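BAT-2 beta-lactamase (Bacillus atrophaeus, PDB 6W5G) hydrolyses the beta-lactam ring of antibiotics as a class D beta-lactamase, and so probably contributes to antibiotic resistance in its Gram-positive host. Local coordinates at residues Glu41-Arg46 with Thr242-Ser247; Ile170-Glu175 with Leu224-Gly229. One frame throughout, in Å; residues are numbered along the deposited sequence.

How the contacts relate
Both contacts reach the central antiparallel sheet through neighbouring strands, 236-244 and 225-233, and their centres lie about 13 Å apart. Backbone pairing joins them directly: T242 N lies 2.9 Å from F227 O, and G225 N lies 2.9 Å from V244 O, each probably a hydrogen bond. Between these rungs N243 ND2 packs 3.6 Å from W226 CE2. Contact 1 is peripheral, its centre about 17 Å from that of the chain, whereas contact 2 is central, at about 7 Å. Along the sequence, both segments of contact 2 fall between those of contact 1. The E175 side chain hydrogen-bonds to T77, two residues before carboxylated K79, consistent with contact 2 lying beside the active site.

Contact 1 (Glu41-Arg46 with Thr242-Ser247); sequences EFFKDR and TNVDAS
R46 and D245 bring the two backbones nearest, with 6.6 Å between R46 CA and D245 CA. Both chains bend here. F43 to R46 form a type II beta turn, closed by R46 N to F43 O at 3.0 Å, with D45 taking the positive phi (63°) of its third position. Opposite, D245 is the centre of an inverse gamma turn just after strand 236-244.

The R46 side chain reaches past V244 toward A246. Extended from CG to NE, it lays R46 CD against V244 CG2 at 4.1 Å. Beyond this, R46 NH1 ends 3.5 Å from A246 CB. V244 CG2 also meets the F43 ring near CE1, while T242 CG2 approaches the ring at CZ. This loop leads into strand 48-54, which neighbours strand 236-244 in the six-stranded antiparallel sheet of the serine beta-lactamase and penicillin-binding-protein fold; F43 stacks on Y63 and, like R46, touches I254 of helix 248-261.

The polar half of the contact is water-mediated. One water accepts from R46 NH1 at 2.9 Å and donates to D245 OD1 at 2.8 Å, bridging charged groups whose atoms NH1 and OD1 remain 5.4 Å apart. A second donates to both D245 OD2, at 2.7 Å, and the D45 carbonyl oxygen. D245 OD1 additionally receives D47 N, and three bonds, two of them from waters, thus hold the carboxylate and should limit its rotation.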
loop_
_atom_site.group_PDB
_atom_site.type_symbol
_atom_site.label_atom_id
_atom_site.label_comp_id
_atom_site.label_asym_id
_atom_site.label_seq_id
_atom_site.Cartn_x
_atom_site.Cartn_y
_atom_site.Cartn_z
ATOM N N GLU A 41 21.922 7.801 2.185
ATOM C CA GLU A 41 22.316 7.920 0.787
ATOM C C GLU A 41 21.129 7.868 -0.164
ATOM O O GLU A 41 21.212 8.414 -1.269
ATOM C CB GLU A 41 23.364 6.859 0.419
ATOM C CG GLU A 41 22.872 5.405 0.421
ATOM C CD GLU A 41 23.069 4.703 1.765
ATOM O OE1 GLU A 41 22.787 5.322 2.817
ATOM O OE2 GLU A 41 23.511 3.533 1.768
ATOM N N PHE A 42 20.022 7.251 0.236
ATOM C CA PHE A 42 18.895 7.115 -0.676
ATOM C C PHE A 42 17.924 8.280 -0.608
ATOM O O PHE A 42 17.008 8.353 -1.434
ATOM C CB PHE A 42 18.188 5.777 -0.455
ATOM C CG PHE A 42 19.102 4.605 -0.620
ATOM C CD1 PHE A 42 19.626 4.299 -1.870
ATOM C CD2 PHE A 42 19.470 3.827 0.469
ATOM C CE1 PHE A 42 20.480 3.230 -2.035
ATOM C CE2 PHE A 42 20.320 2.755 0.306
ATOM C CZ PHE A 42 20.827 2.454 -0.947
ATOM N N PHE A 43 18.120 9.204 0.331
ATOM C CA PHE A 43 17.241 10.357 0.480
ATOM C C PHE A 43 17.959 11.677 0.224
ATOM O O PHE A 43 17.442 12.736 0.586
ATOM C CB PHE A 43 16.550 10.341 1.843
ATOM C CG PHE A 43 15.513 9.262 1.981
ATOM C CD1 PHE A 43 14.199 9.495 1.592
ATOM C CD2 PHE A 43 15.847 8.017 2.491
ATOM C CE1 PHE A 43 13.228 8.503 1.718
ATOM C CE2 PHE A 43 14.887 7.023 2.623
ATOM C CZ PHE A 43 13.573 7.266 2.233
ATOM N N LYS A 44 19.134 11.637 -0.395
ATOM C CA LYS A 44 19.828 12.875 -0.727
ATOM C C LYS A 44 19.002 13.694 -1.715
ATOM O O LYS A 44 18.512 13.174 -2.721
ATOM C CB LYS A 44 21.205 12.568 -1.311
ATOM C CG LYS A 44 22.102 11.731 -0.413
ATOM C CD LYS A 44 23.489 11.584 -1.031
ATOM C CE LYS A 44 23.753 10.172 -1.524
ATOM N NZ LYS A 44 23.152 9.918 -2.856
ATOM N N ASP A 45 18.833 14.980 -1.414
ATOM C CA ASP A 45 18.029 15.909 -2.215
ATOM C C ASP A 45 16.558 15.526 -2.263
ATOM O O ASP A 45 15.829 15.986 -3.145
ATOM C CB ASP A 45 18.574 16.093 -3.639
ATOM C CG ASP A 45 20.058 16.355 -3.664
ATOM O OD1 ASP A 45 20.528 17.151 -2.821
ATOM O OD2 ASP A 45 20.750 15.775 -4.530
ATOM N N ARG A 46 16.104 14.689 -1.332
ATOM C CA ARG A 46 14.709 14.296 -1.242
ATOM C C ARG A 46 14.180 14.627 0.145
ATOM O O ARG A 46 14.939 14.765 1.109
ATOM C CB ARG A 46 14.527 12.793 -1.491
ATOM C CG ARG A 46 15.045 12.308 -2.839
ATOM C CD ARG A 46 14.609 10.867 -3.083
ATOM N NE ARG A 46 15.043 10.324 -4.371
ATOM C CZ ARG A 46 14.420 10.534 -5.529
ATOM N NH1 ARG A 46 13.335 11.294 -5.582
ATOM N NH2 ARG A 46 14.884 9.984 -6.641
ATOM N N THR A 242 7.734 3.490 2.687
ATOM C CA THR A 242 8.477 4.625 2.162
ATOM C C THR A 242 7.474 5.674 1.713
ATOM O O THR A 242 6.472 5.340 1.072
ATOM C CB THR A 242 9.359 4.194 0.996
ATOM O OG1 THR A 242 10.323 3.250 1.475
ATOM C CG2 THR A 242 10.083 5.396 0.402
ATOM N N ASN A 243 7.737 6.934 2.063
ATOM C CA ASN A 243 6.865 8.049 1.719
ATOM C C ASN A 243 7.788 9.215 1.404
ATOM O O ASN A 243 8.700 9.501 2.178
ATOM C CB ASN A 243 5.928 8.349 2.905
ATOM C CG ASN A 243 5.277 9.715 2.826
ATOM O OD1 ASN A 243 5.764 10.672 3.417
ATOM N ND2 ASN A 243 4.139 9.798 2.149
ATOM N N VAL A 244 7.595 9.867 0.258
ATOM C CA VAL A 244 8.620 10.764 -0.267
ATOM C C VAL A 244 7.961 11.798 -1.167
ATOM O O VAL A 244 6.863 11.584 -1.687
ATOM C CB VAL A 244 9.710 9.950 -1.016
ATOM C CG1 VAL A 244 9.116 9.263 -2.264
ATOM C CG2 VAL A 244 10.926 10.812 -1.361
ATOM N N ASP A 245 8.644 12.931 -1.359
ATOM C CA ASP A 245 8.180 13.997 -2.242
ATOM C C ASP A 245 8.528 13.709 -3.700
ATOM O O ASP A 245 9.129 14.543 -4.388
ATOM C CB ASP A 245 8.703 15.359 -1.773
ATOM C CG ASP A 245 10.225 15.507 -1.906
ATOM O OD1 ASP A 245 10.941 14.485 -1.931
ATOM O OD2 ASP A 245 10.703 16.666 -1.977
ATOM N N ALA A 246 8.136 12.533 -4.177
ATOM C CA ALA A 246 8.416 12.079 -5.540
ATOM C C ALA A 246 7.353 11.050 -5.900
ATOM O O ALA A 246 6.401 10.841 -5.147
ATOM C CB ALA A 246 9.834 11.503 -5.642
ATOM N N SER A 247 7.524 10.376 -7.038
ATOM C CA SER A 247 6.491 9.450 -7.481
ATOM C C SER A 247 6.495 8.168 -6.649
ATOM O O SER A 247 7.450 7.844 -5.934
ATOM C CB SER A 247 6.693 9.059 -8.943
ATOM O OG SER A 247 7.837 8.229 -9.092
HETATM O O HOH W 1 13.243 17.383 -2.231
HETATM O O HOH W 2 12.388 13.537 -4.094
#

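Contact 2 (Ile170-Glu175 with Leu224-Gly229); sequences ISPLEE and LGWFVG
E175 and V228 are the closest backbone pair, their CA atoms 7.3 Å apart, where the first turn of helix 172-184 faces strand 225-233. E175 and W226 supply most of the surface buried here. E175 CG lies 3.7 Å from W226 CZ3, and a bend at chi2 (-114°) brings OE2 over one face of the indole. There E175 OE2 sits 3.8 Å above the W226 ring plane, displaced toward the rim, and the carboxylate and ring planes are 37° apart. The other oxygen, E175 OE1, comes up against the V228 methyls, 3.7 Å from V228 CG1.

At the indole edge the helix start takes over. P172 CA lies in the ring plane, 3.8 Å from W226 CZ3, and the carbonyl oxygen of I170 also borders this edge. The P172 and W226 side chains run at about a right angle, P172 CG 3.9 Å from W226 CH2 and displaced to the side of the indole plane away from E175 OE2.

In the serine beta-lactamase fold this contact joins a helix to the central sheet beside the active-site motifs. W226 pairs through its backbone with G216, the glycine of the KTG motif, and its indole NE1 bonds to T73 O. OE2 of the buried E175, the oxygen above the indole, is satisfied by T77 OG1, close in sequence to the carboxylated K79.

The helix begins in a capping box: S171 OG accepts from E174 N at 3.0 Å (N-H...O angle 160°), and E174 OE1 accepts from S171 N at 2.9 Å on its anti side. E174 is further held by a salt bridge from OE2 to R71.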
loop_
_atom_site.group_PDB
_atom_site.type_symbol
_atom_site.label_atom_id
_atom_site.label_comp_id
_atom_site.label_asym_id
_atom_site.label_seq_id
_atom_site.Cartn_x
_atom_site.Cartn_y
_atom_site.Cartn_z
ATOM N N ILE A 170 -3.571 9.678 6.318
ATOM C CA ILE A 170 -2.991 8.647 7.172
ATOM C C ILE A 170 -1.485 8.876 7.201
ATOM O O ILE A 170 -0.892 9.263 6.188
ATOM C CB ILE A 170 -3.397 7.230 6.677
ATOM C CG1 ILE A 170 -2.908 6.158 7.640
ATOM C CG2 ILE A 170 -2.898 6.944 5.242
ATOM C CD1 ILE A 170 -3.507 4.771 7.380
ATOM N N SER A 171 -0.863 8.677 8.367
ATOM C CA SER A 171 0.572 8.920 8.430
ATOM C C SER A 171 1.345 7.695 7.955
ATOM O O SER A 171 0.817 6.575 7.939
ATOM C CB SER A 171 1.006 9.272 9.854
ATOM O OG SER A 171 0.973 8.144 10.694
ATOM N N PRO A 172 2.599 7.887 7.531
ATOM C CA PRO A 172 3.440 6.719 7.230
ATOM C C PRO A 172 3.508 5.704 8.365
ATOM O O PRO A 172 3.459 4.495 8.096
ATOM C CB PRO A 172 4.796 7.357 6.889
ATOM C CG PRO A 172 4.412 8.676 6.269
ATOM C CD PRO A 172 3.222 9.144 7.073
ATOM N N LEU A 173 3.599 6.154 9.625
ATOM C CA LEU A 173 3.611 5.206 10.739
ATOM C C LEU A 173 2.283 4.470 10.856
ATOM O O LEU A 173 2.261 3.265 11.139
ATOM C CB LEU A 173 3.961 5.915 12.048
ATOM C CG LEU A 173 5.450 6.232 12.224
ATOM C CD1 LEU A 173 5.666 7.281 13.303
ATOM C CD2 LEU A 173 6.236 4.960 12.555
ATOM N N GLU A 174 1.168 5.172 10.637
ATOM C CA GLU A 174 -0.136 4.517 10.650
ATOM C C GLU A 174 -0.271 3.514 9.505
ATOM O O GLU A 174 -0.890 2.454 9.676
ATOM C CB GLU A 174 -1.247 5.566 10.598
ATOM C CG GLU A 174 -1.393 6.349 11.889
ATOM C CD GLU A 174 -2.350 7.533 11.790
ATOM O OE1 GLU A 174 -2.470 8.164 10.719
ATOM O OE2 GLU A 174 -2.982 7.854 12.816
ATOM N N GLU A 175 0.289 3.829 8.327
ATOM C CA GLU A 175 0.318 2.849 7.242
ATOM C C GLU A 175 1.132 1.622 7.637
ATOM O O GLU A 175 0.730 0.484 7.356
ATOM C CB GLU A 175 0.876 3.477 5.959
ATOM C CG GLU A 175 -0.085 4.462 5.280
ATOM C CD GLU A 175 -0.588 3.996 3.917
ATOM O OE1 GLU A 175 -0.555 2.771 3.632
ATOM O OE2 GLU A 175 -1.051 4.874 3.140
ATOM N N LEU A 224 4.109 13.449 -4.313
ATOM C CA LEU A 224 3.824 12.626 -3.149
ATOM C C LEU A 224 3.824 11.189 -3.639
ATOM O O LEU A 224 3.137 10.860 -4.616
ATOM C CB LEU A 224 2.458 12.969 -2.538
ATOM C CG LEU A 224 1.870 11.940 -1.566
ATOM C CD1 LEU A 224 2.745 11.779 -0.331
ATOM C CD2 LEU A 224 0.455 12.343 -1.188
ATOM N N GLY A 225 4.611 10.348 -2.983
ATOM C CA GLY A 225 4.786 8.977 -3.420
ATOM C C GLY A 225 4.908 8.029 -2.256
ATOM O O GLY A 225 5.496 8.371 -1.222
ATOM N N TRP A 226 4.344 6.839 -2.416
ATOM C CA TRP A 226 4.297 5.836 -1.369
ATOM C C TRP A 226 4.714 4.485 -1.928
ATOM O O TRP A 226 4.411 4.151 -3.078
ATOM C CB TRP A 226 2.871 5.580 -0.924
ATOM C CG TRP A 226 2.127 6.651 -0.178
ATOM C CD1 TRP A 226 1.282 7.593 -0.704
ATOM C CD2 TRP A 226 2.083 6.823 1.242
ATOM N NE1 TRP A 226 0.736 8.354 0.304
ATOM C CE2 TRP A 226 1.208 7.895 1.508
ATOM C CE3 TRP A 226 2.699 6.171 2.316
ATOM C CZ2 TRP A 226 0.943 8.331 2.801
ATOM C CZ3 TRP A 226 2.436 6.611 3.603
ATOM C CH2 TRP A 226 1.562 7.673 3.833
ATOM N N PHE A 227 5.348 3.679 -1.079
ATOM C CA PHE A 227 5.446 2.237 -1.300
ATOM C C PHE A 227 5.349 1.578 0.065
ATOM O O PHE A 227 6.200 1.812 0.927
ATOM C CB PHE A 227 6.755 1.852 -2.010
ATOM C CG PHE A 227 6.831 0.401 -2.425
ATOM C CD1 PHE A 227 5.858 -0.159 -3.254
ATOM C CD2 PHE A 227 7.889 -0.396 -2.010
ATOM C CE1 PHE A 227 5.946 -1.493 -3.661
ATOM C CE2 PHE A 227 7.981 -1.730 -2.396
ATOM C CZ PHE A 227 7.004 -2.279 -3.220
ATOM N N VAL A 228 4.294 0.800 0.286
ATOM C CA VAL A 228 4.031 0.179 1.581
ATOM C C VAL A 228 3.916 -1.326 1.385
ATOM O O VAL A 228 3.364 -1.789 0.384
ATOM C CB VAL A 228 2.770 0.773 2.256
ATOM C CG1 VAL A 228 2.864 2.307 2.336
ATOM C CG2 VAL A 228 1.475 0.357 1.527
ATOM N N GLY A 229 4.444 -2.096 2.328
ATOM C CA GLY A 229 4.377 -3.538 2.138
ATOM C C GLY A 229 5.255 -4.295 3.103
ATOM O O GLY A 229 5.511 -3.841 4.224
#